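Local coordinates for protein putative thiol-disulfide isomerase or thioredoxin (Salmonella enterica subsp. enterica serovar Typhimurium, PDB 3L9V) that probably catalyses thiol-disulfide exchange, introducing or rearranging disulfide bonds in other proteins as a DsbA-like oxidoreductase with a thioredoxin fold, at residues V53-S58 and L73-K78; L63-T68 and L133-F138; F162-V167 and R171-A176; Y155-A160 and A175-K180; P28-S33 and G91-R96. All blocks are in the same frame, centred on the assembly; numbering follows the deposited sequence.

Contact 1 (V53-S58 and L73-K78); sequences VKYHVS and LAMVMK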
# COMPACT_ATOMS: atom_id res chain seq x y z
N VAL A 53 0.12 1.41 7.62
CA VAL A 53 -0.22 2.39 6.61
C VAL A 53 0.34 1.96 5.26
O VAL A 53 1.47 1.45 5.20
CB VAL A 53 0.37 3.76 6.98
CG1 VAL A 53 -0.09 4.80 6.01
CG2 VAL A 53 -0.06 4.15 8.41
N LYS A 54 -0.43 2.16 4.19
CA LYS A 54 0.02 1.82 2.85
C LYS A 54 0.18 3.04 1.97
O LYS A 54 -0.67 3.95 1.94
CB LYS A 54 -0.94 0.81 2.17
CG LYS A 54 -1.17 -0.43 2.99
CD LYS A 54 -1.95 -1.48 2.19
CE LYS A 54 -1.14 -1.98 1.02
NZ LYS A 54 -1.77 -3.13 0.30
N TYR A 55 1.27 3.04 1.24
CA TYR A 55 1.57 4.10 0.35
C TYR A 55 1.74 3.55 -1.04
O TYR A 55 2.43 2.55 -1.22
CB TYR A 55 2.89 4.77 0.75
CG TYR A 55 2.90 5.35 2.15
CD1 TYR A 55 1.93 6.26 2.55
CD2 TYR A 55 3.93 5.04 3.03
CE1 TYR A 55 1.96 6.82 3.83
CE2 TYR A 55 3.98 5.60 4.31
CZ TYR A 55 2.99 6.49 4.69
OH TYR A 55 3.04 7.02 5.95
N HIS A 56 1.17 4.25 -2.01
CA HIS A 56 1.24 3.86 -3.42
C HIS A 56 2.49 4.43 -4.10
O HIS A 56 2.94 5.54 -3.79
CB HIS A 56 -0.02 4.30 -4.17
CG HIS A 56 -0.23 3.56 -5.44
ND1 HIS A 56 0.16 4.05 -6.68
CD2 HIS A 56 -0.74 2.33 -5.69
CE1 HIS A 56 -0.10 3.17 -7.61
NE2 HIS A 56 -0.66 2.11 -7.04
N VAL A 57 3.05 3.65 -5.02
CA VAL A 57 4.25 4.07 -5.72
C VAL A 57 3.91 4.34 -7.18
O VAL A 57 3.10 3.63 -7.79
CB VAL A 57 5.42 3.04 -5.61
CG1 VAL A 57 5.57 2.54 -4.16
CG2 VAL A 57 5.23 1.90 -6.56
N SER A 58 4.54 5.37 -7.73
CA SER A 58 4.15 5.94 -9.01
C SER A 58 4.95 5.37 -10.14
O SER A 58 4.53 5.45 -11.29
CB SER A 58 4.34 7.46 -8.97
OG SER A 58 3.55 8.00 -7.93
N LEU A 73 -5.98 10.68 -2.36
CA LEU A 73 -7.34 11.19 -2.12
C LEU A 73 -8.06 10.25 -1.17
O LEU A 73 -8.65 10.68 -0.17
CB LEU A 73 -8.12 11.37 -3.44
CG LEU A 73 -9.54 11.87 -3.24
CD1 LEU A 73 -9.56 13.24 -2.53
CD2 LEU A 73 -10.26 11.92 -4.60
N ALA A 74 -8.01 8.95 -1.47
CA ALA A 74 -8.48 7.92 -0.56
C ALA A 74 -7.98 8.13 0.89
O ALA A 74 -8.74 8.06 1.84
CB ALA A 74 -8.03 6.54 -1.05
N MSE A 75 -6.67 8.33 1.05
CA MSE A 75 -6.13 8.54 2.39
C MSE A 75 -6.75 9.80 3.04
O MSE A 75 -7.25 9.75 4.16
CB MSE A 75 -4.59 8.66 2.34
CG MSE A 75 -3.84 7.45 1.73
SE MSE A 75 -1.88 7.81 1.57
CE MSE A 75 -1.55 7.30 3.40
N VAL A 76 -6.74 10.92 2.34
CA VAL A 76 -7.37 12.12 2.89
C VAL A 76 -8.82 11.84 3.33
O VAL A 76 -9.24 12.30 4.39
CB VAL A 76 -7.31 13.29 1.89
CG1 VAL A 76 -8.19 14.46 2.38
CG2 VAL A 76 -5.86 13.74 1.71
N MSE A 77 -9.55 11.05 2.54
CA MSE A 77 -10.98 10.80 2.78
C MSE A 77 -11.23 9.61 3.70
O MSE A 77 -12.36 9.33 4.05
CB MSE A 77 -11.74 10.56 1.47
CG MSE A 77 -11.88 11.77 0.57
SE MSE A 77 -12.71 11.31 -1.17
CE MSE A 77 -14.33 10.45 -0.57
N LYS A 78 -10.17 8.92 4.10
CA LYS A 78 -10.33 7.76 4.98
C LYS A 78 -11.12 6.66 4.31
O LYS A 78 -11.93 5.98 4.94
CB LYS A 78 -11.02 8.17 6.29
CG LYS A 78 -10.20 9.20 7.06
CD LYS A 78 -10.87 9.62 8.36
CE LYS A 78 -10.02 10.66 9.08
NZ LYS A 78 -10.74 11.31 10.21

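Contact 2 (L63-T68 and L133-F138); sequences LGHELT and LQERLF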
# COMPACT_ATOMS: atom_id res chain seq x y z
N LEU A 63 -0.44 4.35 -15.53
CA LEU A 63 -1.23 5.24 -14.68
C LEU A 63 -0.57 5.48 -13.32
O LEU A 63 -1.21 5.96 -12.39
CB LEU A 63 -2.67 4.72 -14.53
CG LEU A 63 -3.51 4.67 -15.83
CD1 LEU A 63 -4.80 3.88 -15.67
CD2 LEU A 63 -3.83 6.07 -16.35
N GLY A 64 0.71 5.13 -13.22
CA GLY A 64 1.41 5.18 -11.93
C GLY A 64 1.09 6.41 -11.10
O GLY A 64 0.75 6.33 -9.93
N HIS A 65 1.20 7.57 -11.72
CA HIS A 65 1.09 8.81 -10.96
C HIS A 65 -0.34 9.13 -10.64
O HIS A 65 -0.62 9.74 -9.61
CB HIS A 65 1.74 9.97 -11.71
CG HIS A 65 3.23 9.91 -11.73
ND1 HIS A 65 4.01 10.49 -10.75
CD2 HIS A 65 4.10 9.34 -12.61
CE1 HIS A 65 5.28 10.29 -11.03
NE2 HIS A 65 5.36 9.60 -12.15
N GLU A 66 -1.25 8.74 -11.54
CA GLU A 66 -2.68 9.00 -11.35
C GLU A 66 -3.24 8.15 -10.20
O GLU A 66 -4.05 8.62 -9.41
CB GLU A 66 -3.45 8.68 -12.64
CG GLU A 66 -3.28 9.72 -13.74
CD GLU A 66 -2.12 9.41 -14.69
OE1 GLU A 66 -1.26 8.55 -14.38
OE2 GLU A 66 -2.05 10.07 -15.75
N LEU A 67 -2.82 6.89 -10.14
CA LEU A 67 -3.19 6.03 -9.03
C LEU A 67 -2.65 6.58 -7.69
O LEU A 67 -3.38 6.65 -6.72
CB LEU A 67 -2.72 4.60 -9.30
CG LEU A 67 -3.55 3.98 -10.46
CD1 LEU A 67 -2.90 2.72 -10.96
CD2 LEU A 67 -4.98 3.68 -9.99
N THR A 68 -1.38 6.98 -7.65
CA THR A 68 -0.81 7.56 -6.43
C THR A 68 -1.63 8.76 -5.92
O THR A 68 -1.86 8.90 -4.73
CB THR A 68 0.68 7.98 -6.63
OG1 THR A 68 1.48 6.81 -6.84
CG2 THR A 68 1.25 8.78 -5.38
N LEU A 133 3.81 13.58 0.30
CA LEU A 133 4.26 12.67 1.35
C LEU A 133 4.65 11.30 0.78
O LEU A 133 5.69 10.73 1.16
CB LEU A 133 3.18 12.51 2.42
CG LEU A 133 3.56 11.50 3.51
CD1 LEU A 133 4.69 12.03 4.41
CD2 LEU A 133 2.35 11.09 4.32
N GLN A 134 3.83 10.75 -0.12
CA GLN A 134 4.11 9.41 -0.66
C GLN A 134 5.42 9.38 -1.42
O GLN A 134 6.21 8.42 -1.31
CB GLN A 134 2.96 8.90 -1.54
CG GLN A 134 1.68 8.59 -0.72
CD GLN A 134 0.53 8.16 -1.63
OE1 GLN A 134 0.32 6.97 -1.87
NE2 GLN A 134 -0.22 9.15 -2.14
N GLU A 135 5.67 10.44 -2.18
CA GLU A 135 6.88 10.51 -2.97
C GLU A 135 8.09 10.80 -2.07
O GLU A 135 9.18 10.30 -2.32
CB GLU A 135 6.75 11.56 -4.07
CG GLU A 135 5.56 11.33 -5.03
CD GLU A 135 5.75 10.12 -5.97
OE1 GLU A 135 6.75 9.39 -5.83
OE2 GLU A 135 4.87 9.91 -6.85
N ARG A 136 7.88 11.59 -1.02
CA ARG A 136 8.95 11.88 -0.06
C ARG A 136 9.36 10.58 0.65
O ARG A 136 10.54 10.23 0.70
CB ARG A 136 8.49 12.94 0.96
CG ARG A 136 9.46 13.20 2.10
CD ARG A 136 9.26 14.60 2.72
NE ARG A 136 8.03 14.70 3.50
CZ ARG A 136 6.90 15.27 3.07
NH1 ARG A 136 6.82 15.80 1.85
NH2 ARG A 136 5.84 15.30 3.86
N LEU A 137 8.38 9.86 1.17
CA LEU A 137 8.67 8.67 1.94
C LEU A 137 9.28 7.56 1.07
O LEU A 137 10.04 6.72 1.57
CB LEU A 137 7.45 8.20 2.72
CG LEU A 137 6.94 9.24 3.74
CD1 LEU A 137 5.63 8.77 4.41
CD2 LEU A 137 8.02 9.55 4.80
N PHE A 138 8.97 7.57 -0.23
CA PHE A 138 9.56 6.60 -1.15
C PHE A 138 11.06 6.77 -1.07
O PHE A 138 11.80 5.81 -1.03
CB PHE A 138 9.07 6.81 -2.59
CG PHE A 138 9.62 5.81 -3.61
CD1 PHE A 138 8.89 4.70 -3.97
CD2 PHE A 138 10.84 6.02 -4.23
CE1 PHE A 138 9.38 3.77 -4.91
CE2 PHE A 138 11.33 5.11 -5.17
CZ PHE A 138 10.59 3.99 -5.51
O HOH W 1 3.27 11.50 -8.27

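Contact 3 (F162-V167 and R171-A176); sequences FGAFSV and RSRYAA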
# COMPACT_ATOMS: atom_id res chain seq x y z
N PHE A 162 11.42 -16.02 1.95
CA PHE A 162 10.43 -16.90 2.56
C PHE A 162 10.16 -18.09 1.64
O PHE A 162 10.21 -17.97 0.42
CB PHE A 162 9.12 -16.15 2.86
CG PHE A 162 9.26 -15.13 3.94
CD1 PHE A 162 9.60 -13.83 3.63
CD2 PHE A 162 9.12 -15.48 5.26
CE1 PHE A 162 9.77 -12.88 4.64
CE2 PHE A 162 9.30 -14.55 6.27
CZ PHE A 162 9.62 -13.24 5.96
N GLY A 163 9.92 -19.25 2.24
CA GLY A 163 9.61 -20.45 1.48
C GLY A 163 8.37 -21.12 2.05
O GLY A 163 8.17 -21.14 3.26
N ALA A 164 7.54 -21.66 1.17
CA ALA A 164 6.37 -22.42 1.59
C ALA A 164 5.76 -23.16 0.41
O ALA A 164 5.88 -22.71 -0.72
CB ALA A 164 5.34 -21.48 2.21
N PHE A 165 5.11 -24.28 0.67
CA PHE A 165 4.35 -24.97 -0.37
C PHE A 165 2.90 -24.52 -0.39
O PHE A 165 2.16 -24.89 -1.30
CB PHE A 165 4.40 -26.48 -0.16
CG PHE A 165 5.77 -27.05 -0.23
CD1 PHE A 165 6.70 -26.55 -1.12
CD2 PHE A 165 6.14 -28.11 0.58
CE1 PHE A 165 7.97 -27.08 -1.19
CE2 PHE A 165 7.40 -28.63 0.52
CZ PHE A 165 8.31 -28.12 -0.37
N SER A 166 2.50 -23.72 0.58
CA SER A 166 1.11 -23.30 0.67
C SER A 166 0.96 -21.82 1.00
O SER A 166 1.83 -21.20 1.60
CB SER A 166 0.35 -24.16 1.69
OG SER A 166 0.83 -23.95 3.02
N VAL A 167 -0.17 -21.25 0.58
CA VAL A 167 -0.49 -19.87 0.88
C VAL A 167 -0.50 -19.69 2.38
O VAL A 167 0.03 -18.72 2.92
CB VAL A 167 -1.88 -19.49 0.33
CG1 VAL A 167 -2.35 -18.18 0.96
CG2 VAL A 167 -1.83 -19.38 -1.15
N ARG A 171 1.89 -17.18 4.33
CA ARG A 171 1.27 -16.09 5.09
C ARG A 171 1.68 -16.10 6.57
O ARG A 171 2.04 -15.07 7.14
CB ARG A 171 -0.25 -16.20 4.98
CG ARG A 171 -1.03 -15.30 5.93
CD ARG A 171 -2.54 -15.40 5.66
NE ARG A 171 -3.12 -16.68 6.08
CZ ARG A 171 -3.87 -17.48 5.33
NH1 ARG A 171 -4.16 -17.17 4.08
NH2 ARG A 171 -4.33 -18.60 5.84
N SER A 172 1.63 -17.27 7.19
CA SER A 172 1.98 -17.40 8.60
C SER A 172 3.44 -17.05 8.86
O SER A 172 3.77 -16.40 9.85
CB SER A 172 1.70 -18.81 9.11
OG SER A 172 0.33 -19.13 9.00
N ARG A 173 4.33 -17.49 7.97
CA ARG A 173 5.74 -17.24 8.18
C ARG A 173 6.09 -15.77 7.97
O ARG A 173 6.88 -15.21 8.72
CB ARG A 173 6.61 -18.15 7.32
CG ARG A 173 6.48 -19.60 7.75
CD ARG A 173 6.98 -20.57 6.69
NE ARG A 173 6.58 -21.92 7.06
CZ ARG A 173 6.77 -23.00 6.32
NH1 ARG A 173 7.36 -22.90 5.15
NH2 ARG A 173 6.37 -24.18 6.77
N TYR A 174 5.47 -15.15 6.97
CA TYR A 174 5.69 -13.73 6.71
C TYR A 174 5.22 -12.89 7.91
O TYR A 174 5.95 -12.03 8.41
CB TYR A 174 4.96 -13.30 5.43
CG TYR A 174 5.46 -12.01 4.81
CD1 TYR A 174 6.44 -12.03 3.82
CD2 TYR A 174 4.94 -10.78 5.19
CE1 TYR A 174 6.89 -10.86 3.24
CE2 TYR A 174 5.39 -9.60 4.61
CZ TYR A 174 6.35 -9.65 3.65
OH TYR A 174 6.77 -8.48 3.08
N ALA A 175 4.01 -13.17 8.38
CA ALA A 175 3.45 -12.47 9.54
C ALA A 175 4.25 -12.73 10.83
O ALA A 175 4.37 -11.85 11.67
CB ALA A 175 1.98 -12.82 9.74
N ALA A 176 4.78 -13.95 10.97
CA ALA A 176 5.55 -14.31 12.15
C ALA A 176 6.78 -13.41 12.27
O ALA A 176 7.11 -12.92 13.35
CB ALA A 176 5.96 -15.78 12.11

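Contact 4 (Y155-A160 and A175-K180); sequences YHINNA and AAVVRK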
# COMPACT_ATOMS: atom_id res chain seq x y z
N TYR A 155 13.15 -1.78 9.77
CA TYR A 155 13.39 -3.10 9.18
C TYR A 155 12.61 -3.25 7.89
O TYR A 155 11.40 -3.01 7.87
CB TYR A 155 12.99 -4.22 10.15
CG TYR A 155 13.52 -4.06 11.56
CD1 TYR A 155 14.88 -4.15 11.83
CD2 TYR A 155 12.65 -3.84 12.62
CE1 TYR A 155 15.37 -4.01 13.13
CE2 TYR A 155 13.12 -3.69 13.92
CZ TYR A 155 14.48 -3.77 14.16
OH TYR A 155 14.95 -3.63 15.44
N HIS A 156 13.31 -3.60 6.82
CA HIS A 156 12.70 -3.92 5.52
C HIS A 156 12.57 -5.44 5.40
O HIS A 156 13.55 -6.16 5.46
CB HIS A 156 13.54 -3.36 4.37
CG HIS A 156 13.03 -3.74 3.01
ND1 HIS A 156 13.86 -4.18 2.00
CD2 HIS A 156 11.78 -3.73 2.49
CE1 HIS A 156 13.14 -4.43 0.92
NE2 HIS A 156 11.87 -4.17 1.19
N ILE A 157 11.35 -5.92 5.25
CA ILE A 157 11.14 -7.36 5.13
C ILE A 157 11.69 -7.82 3.78
O ILE A 157 11.49 -7.16 2.77
CB ILE A 157 9.66 -7.75 5.33
CG1 ILE A 157 9.14 -7.25 6.69
CG2 ILE A 157 9.48 -9.28 5.15
CD1 ILE A 157 9.78 -7.96 7.95
N ASN A 158 12.41 -8.94 3.76
CA ASN A 158 12.90 -9.49 2.49
C ASN A 158 11.88 -10.47 1.88
O ASN A 158 11.86 -11.63 2.26
CB ASN A 158 14.26 -10.18 2.70
CG ASN A 158 14.85 -10.70 1.39
OD1 ASN A 158 14.20 -10.67 0.36
ND2 ASN A 158 16.10 -11.16 1.43
N ASN A 159 11.05 -10.01 0.95
CA ASN A 159 10.00 -10.89 0.39
C ASN A 159 10.61 -12.19 -0.16
O ASN A 159 9.98 -13.24 -0.19
CB ASN A 159 9.27 -10.20 -0.76
CG ASN A 159 8.62 -8.86 -0.37
OD1 ASN A 159 8.24 -8.65 0.78
ND2 ASN A 159 8.52 -7.95 -1.33
N ALA A 160 11.83 -12.09 -0.64
CA ALA A 160 12.38 -13.20 -1.40
C ALA A 160 13.12 -14.18 -0.49
O ALA A 160 13.82 -15.07 -0.97
CB ALA A 160 13.26 -12.68 -2.52
N ALA A 175 4.01 -13.17 8.38
CA ALA A 175 3.45 -12.47 9.54
C ALA A 175 4.25 -12.73 10.83
O ALA A 175 4.37 -11.85 11.67
CB ALA A 175 1.98 -12.82 9.74
N ALA A 176 4.78 -13.95 10.97
CA ALA A 176 5.55 -14.31 12.15
C ALA A 176 6.78 -13.41 12.27
O ALA A 176 7.11 -12.92 13.35
CB ALA A 176 5.96 -15.78 12.11
N VAL A 177 7.44 -13.18 11.14
CA VAL A 177 8.59 -12.30 11.13
C VAL A 177 8.21 -10.85 11.43
O VAL A 177 8.89 -10.17 12.19
CB VAL A 177 9.39 -12.43 9.81
CG1 VAL A 177 10.40 -11.29 9.68
CG2 VAL A 177 10.10 -13.77 9.79
N VAL A 178 7.12 -10.37 10.85
CA VAL A 178 6.67 -9.02 11.18
C VAL A 178 6.30 -8.88 12.64
O VAL A 178 6.66 -7.90 13.29
CB VAL A 178 5.50 -8.59 10.30
CG1 VAL A 178 4.89 -7.27 10.84
CG2 VAL A 178 6.00 -8.43 8.89
N ARG A 179 5.56 -9.87 13.15
CA ARG A 179 5.24 -9.95 14.56
C ARG A 179 6.51 -9.85 15.43
O ARG A 179 6.60 -9.00 16.32
CB ARG A 179 4.49 -11.26 14.85
CG ARG A 179 4.00 -11.44 16.31
CD ARG A 179 3.77 -12.93 16.65
NE ARG A 179 5.04 -13.63 16.71
CZ ARG A 179 5.27 -14.86 16.27
NH1 ARG A 179 4.30 -15.59 15.73
NH2 ARG A 179 6.49 -15.38 16.39
N LYS A 180 7.49 -10.71 15.17
CA LYS A 180 8.76 -10.67 15.90
C LYS A 180 9.38 -9.27 15.95
O LYS A 180 9.81 -8.79 16.99
CB LYS A 180 9.75 -11.65 15.28
CG LYS A 180 11.18 -11.48 15.80
CD LYS A 180 12.08 -12.61 15.30
CE LYS A 180 12.29 -12.52 13.78
NZ LYS A 180 13.01 -13.72 13.26

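Contact 5 (P28-S33 and G91-R96); sequences PCYAFS and GMVEKR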
# COMPACT_ATOMS: atom_id res chain seq x y z
N PRO A 28 2.32 -9.36 -6.81
CA PRO A 28 2.46 -9.81 -5.42
C PRO A 28 1.72 -8.88 -4.44
O PRO A 28 1.27 -9.36 -3.41
CB PRO A 28 3.98 -9.75 -5.18
CG PRO A 28 4.58 -9.77 -6.52
CD PRO A 28 3.62 -9.09 -7.45
N CYS A 29 1.62 -7.59 -4.76
CA CYS A 29 0.83 -6.65 -3.93
C CYS A 29 -0.64 -7.04 -3.96
O CYS A 29 -1.29 -7.08 -2.93
CB CYS A 29 0.99 -5.21 -4.41
SG CYS A 29 2.68 -4.56 -4.41
N TYR A 30 -1.15 -7.35 -5.15
CA TYR A 30 -2.51 -7.86 -5.29
C TYR A 30 -2.68 -9.06 -4.39
O TYR A 30 -3.64 -9.18 -3.63
CB TYR A 30 -2.77 -8.28 -6.74
CG TYR A 30 -4.10 -8.99 -6.94
CD1 TYR A 30 -5.30 -8.37 -6.59
CD2 TYR A 30 -4.15 -10.27 -7.49
CE1 TYR A 30 -6.51 -9.00 -6.80
CE2 TYR A 30 -5.38 -10.91 -7.70
CZ TYR A 30 -6.54 -10.27 -7.35
OH TYR A 30 -7.75 -10.89 -7.53
N ALA A 31 -1.74 -10.01 -4.49
CA ALA A 31 -1.81 -11.21 -3.67
C ALA A 31 -1.79 -10.89 -2.16
O ALA A 31 -2.60 -11.43 -1.40
CB ALA A 31 -0.68 -12.21 -4.04
N PHE A 32 -0.88 -10.01 -1.72
CA PHE A 32 -0.81 -9.72 -0.28
C PHE A 32 -2.14 -9.13 0.23
O PHE A 32 -2.61 -9.45 1.33
CB PHE A 32 0.31 -8.73 0.05
CG PHE A 32 1.67 -9.35 0.16
CD1 PHE A 32 1.92 -10.61 -0.38
CD2 PHE A 32 2.70 -8.67 0.78
CE1 PHE A 32 3.18 -11.18 -0.28
CE2 PHE A 32 3.97 -9.24 0.88
CZ PHE A 32 4.21 -10.49 0.34
N SER A 33 -2.72 -8.23 -0.56
CA SER A 33 -3.87 -7.46 -0.12
C SER A 33 -5.16 -8.26 -0.26
O SER A 33 -5.99 -8.30 0.65
CB SER A 33 -3.99 -6.17 -0.94
OG SER A 33 -5.27 -5.58 -0.80
N GLY A 91 -8.18 -3.43 -11.92
CA GLY A 91 -6.99 -3.71 -12.71
C GLY A 91 -6.76 -5.20 -12.88
O GLY A 91 -7.04 -5.76 -13.95
N MSE A 92 -6.25 -5.84 -11.83
CA MSE A 92 -5.89 -7.26 -11.84
C MSE A 92 -7.03 -8.18 -12.28
O MSE A 92 -6.81 -9.12 -13.05
CB MSE A 92 -5.48 -7.67 -10.43
CG MSE A 92 -4.20 -7.01 -9.96
SE MSE A 92 -2.69 -7.76 -10.90
CE MSE A 92 -1.34 -6.46 -10.25
N VAL A 93 -8.23 -7.96 -11.76
CA VAL A 93 -9.34 -8.86 -12.04
C VAL A 93 -10.02 -8.55 -13.37
O VAL A 93 -10.02 -9.37 -14.29
CB VAL A 93 -10.36 -8.90 -10.88
CG1 VAL A 93 -11.55 -9.77 -11.25
CG2 VAL A 93 -9.69 -9.42 -9.61
N GLU A 94 -10.57 -7.34 -13.48
CA GLU A 94 -11.40 -6.96 -14.62
C GLU A 94 -10.64 -6.38 -15.82
O GLU A 94 -11.18 -6.26 -16.92
CB GLU A 94 -12.51 -6.02 -14.15
CG GLU A 94 -13.72 -6.74 -13.57
CD GLU A 94 -14.60 -5.86 -12.70
OE1 GLU A 94 -14.66 -4.62 -12.94
OE2 GLU A 94 -15.23 -6.40 -11.76
N LYS A 95 -9.38 -6.00 -15.62
CA LYS A 95 -8.55 -5.49 -16.69
C LYS A 95 -9.18 -4.26 -17.36
O LYS A 95 -9.14 -4.12 -18.58
CB LYS A 95 -8.29 -6.57 -17.74
CG LYS A 95 -8.03 -7.97 -17.19
CD LYS A 95 -6.62 -8.10 -16.68
CE LYS A 95 -6.17 -9.56 -16.60
NZ LYS A 95 -6.62 -10.26 -15.36
N ARG A 96 -9.77 -3.38 -16.56
CA ARG A 96 -10.32 -2.15 -17.11
C ARG A 96 -9.81 -0.95 -16.31
O ARG A 96 -10.58 -0.22 -15.71
CB ARG A 96 -11.85 -2.18 -17.20
CG ARG A 96 -12.58 -2.25 -15.86
CD ARG A 96 -13.90 -3.01 -15.98
NE ARG A 96 -14.68 -2.60 -17.14
CZ ARG A 96 -15.40 -3.42 -17.89
NH1 ARG A 96 -15.44 -4.72 -17.60
NH2 ARG A 96 -16.08 -2.96 -18.93

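Contact 1 (V53-S58 and L73-K78)
Met75, a selenomethionine, reaches from helix 64-77, in segment 73-78, to strand 52-56, in segment 53-58, and illustrates how one long flexible side chain can join a helix to a sheet edge. Its CB points at the strand, the CA atoms of Tyr55 and Met75 being 9.1 Å apart. CG lies opposite the carbonyl carbon (chi1 -58°) and the chain runs on extended to SE, whose nearest neighbour across the contact is Lys54 O at 4.1 Å. A bend at the last torsion (chi3 84°) then turns the methyl aside. CE thereby ends among three residues: it lies 3.6 Å from Tyr55 CE1, approaching that ring obliquely, 3.9 Å from Val53 CG1, and 3.8 Å from Lys54 O. The carbonyl oxygen of Lys54 has its polar partner elsewhere, in Trp71 NE1. No hydrogen bond joins the two segments; the contact is van der Waals packing, in part against a carbonyl oxygen. Met130 of helix 125-140 also touches Met75, and Gln134 and Leu137 touch Tyr55. Strand 52-56 is an outermost strand of the sheet, and packing of this kind, with helices laid against that edge, fits the helical domain inserted into the thioredoxin fold of DsbA-like proteins.

Contact 2 (L63-T68 and L133-F138)
Thr68 and Gln134 form the direct polar link between helices 64-77 and 125-140, whose short segments run at 114° to each other with axes 12.0 Å apart. The hydrogen bond goes from Gln134 NE2 to the backbone oxygen Thr68 O, at 3.1 Å and with an N-H...O angle of 149°. The donor stands above the carbonyl plane, 35° out of it, and so misses the lone-pair directions. The extended chain of Gln134 carries the amide across to the other helix, where its second end serves the sheet: OE1 accepts from His56 N, which fixes the rotation of the group.

The helices concerned belong to the helical domain that DsbA-like proteins carry within the thioredoxin fold, and here two of them are fastened to each other and to strand 52-56 by one amide.

Packing is slight: the methyl Thr68 CG2, opposite its own backbone N, rests 3.6 Å from the amide nitrogen Gln134 NE2, the two side chains sliding past each other in opposite directions.

A water-mediated contact lies on the more exposed side. His65 ND1 and Glu135 OE2 are 4.0 Å apart and do not bond directly; a water sits in the plane of the imidazole, 2.8 Å from His65 ND1, and donates to Glu135 OE2 at 2.7 Å. Glu135 OE2 is also hydrogen-bonded to Ser58 OG, a hydroxyl that in turn meets Thr68 OG1. A negative carboxylate nearby would tend to favour a protonated His65.

Contact 3 (F162-V167 and R171-A176)
The irregular backbone of 162-167 folds back along the N-terminal turns of helix 167-182, the C-terminal helix of the thioredoxin fold, with the CA atoms of Val167 and Arg171 5.9 Å apart and those of Phe162 and Tyr174 7.1 Å apart. At the start of the helix, Arg171 N donates to Val167 O at 2.8 Å, while Ser166 takes the N-cap position and its OG caps Asn169 N. Further up, the extended chain of Arg173 reaches back to the loop: NH1 donates to Gly163 O at 2.7 Å, the oxygen lying almost in the guanidinium plane. With CG anti to the backbone N (chi1 -160°), Tyr174 sets CD1 3.5 Å from Phe162 CE1, above the rim of that ring, the planes inclined at 45°; Tyr174 CA adds a CH-pi contact. The tyrosine hydroxyl bonds to Asn159 OD1. Phe162 also touches Ile157 of strand 155-157, and Tyr174 packs against Val38 and Ile42 of helix 38-43, its ring edge-to-face with that of Phe32.

Contact 4 (Y155-A160 and A175-K180)
The C-terminal helix of the thioredoxin fold packs on the sheet here, joined to strand 155-157 by Ile157, Val177 and Val178. The strand residue sends its side chain toward the helix from a backbone 7.7 Å away, measured between the CA atoms of Ile157 and Val178. Ile157 CG1 lies opposite the carbonyl carbon (chi1 -57°), and a further turn at chi2 brings its terminal methyl to the helix between two valines. Ile157 CD1 is 3.8 Å from Val177 CG1 and 3.9 Å from Val178 CG2, so one methyl serves neighbouring helix positions. Against Val177 the isoleucine slides past in the opposite direction, whereas it crosses Val178 at about a right angle. All three side chains are buried, and no hydrogen bond crosses the contact. Just after the strand the chain bends through an Asx turn, with Asn158 OD1 accepting from Ala160 N. Val149 and Val151 of the adjacent strand 148-151 extend the same apolar layer, the branched aliphatic packing of helix on sheet found in alpha/beta sandwiches such as thioredoxin.

Contact 5 (P28-S33 and G91-R96)
Beside the probable redox site, where Cys26, just ahead of helix 27-35, and Cys29 in its first turn form a thioredoxin-type CxxC, Tyr30 meets helix 80-93 through Met92 and Val93. The CA atoms of Tyr30 and Met92 are 7.4 Å apart. Tyr30 CG lies opposite the backbone N (chi1 172°), which swings the ring out to the other helix and presents one face to Met92, a selenomethionine. Met92 CB stands over the middle of that face in a CH-pi contact, 3.8 Å from the ring centroid and only 7° off its normal. Met92 CG comes down nearer the rim at the CB side, 3.6 Å from Tyr30 CG. A bend at chi2 (-72°) then carries the selenium toward Tyr30 CB, 5.0 Å from the centroid and oblique to the ring, a Met-aromatic contact.

This pairing ties the helix carrying the probable redox motif to a helix of the inserted helical domain, a domain present as in DsbA.

At the far end of the tyrosine, Val93 CG2 approaches the ring obliquely, 3.2 Å from Tyr30 OH and 4.0 Å from Tyr30 CZ, the two side chains crossing at about a right angle. Lys95, with positive phi, has left helical geometry, and its NZ donates a hydrogen bond back to Met92 O at 2.6 Å. Pro27 touches Met92 on the helix 27-35 side.

In the fold
Starting from the N terminus, helix 27-35 opens the loop that contact 5 closes on helix 80-93, joining it to the helical domain. Contact 1 is shorter and falls wholly within that span, bringing strand 52-56 to helix 64-77. Contact 2 crosses both: it starts on helix 64-77 but finishes on helix 125-140, and Ser58 links contacts 1 and 2 through Thr68 and Glu135. Contacts 3 and 4 come later in the chain: contact 4 opens first, at strand 155-157, contact 3 opens inside it, and both close on helix 167-182, sharing Ala175 and Ala176. Their centres lie about 29 and 23 Å from that of contact 2, beyond the chain's centre.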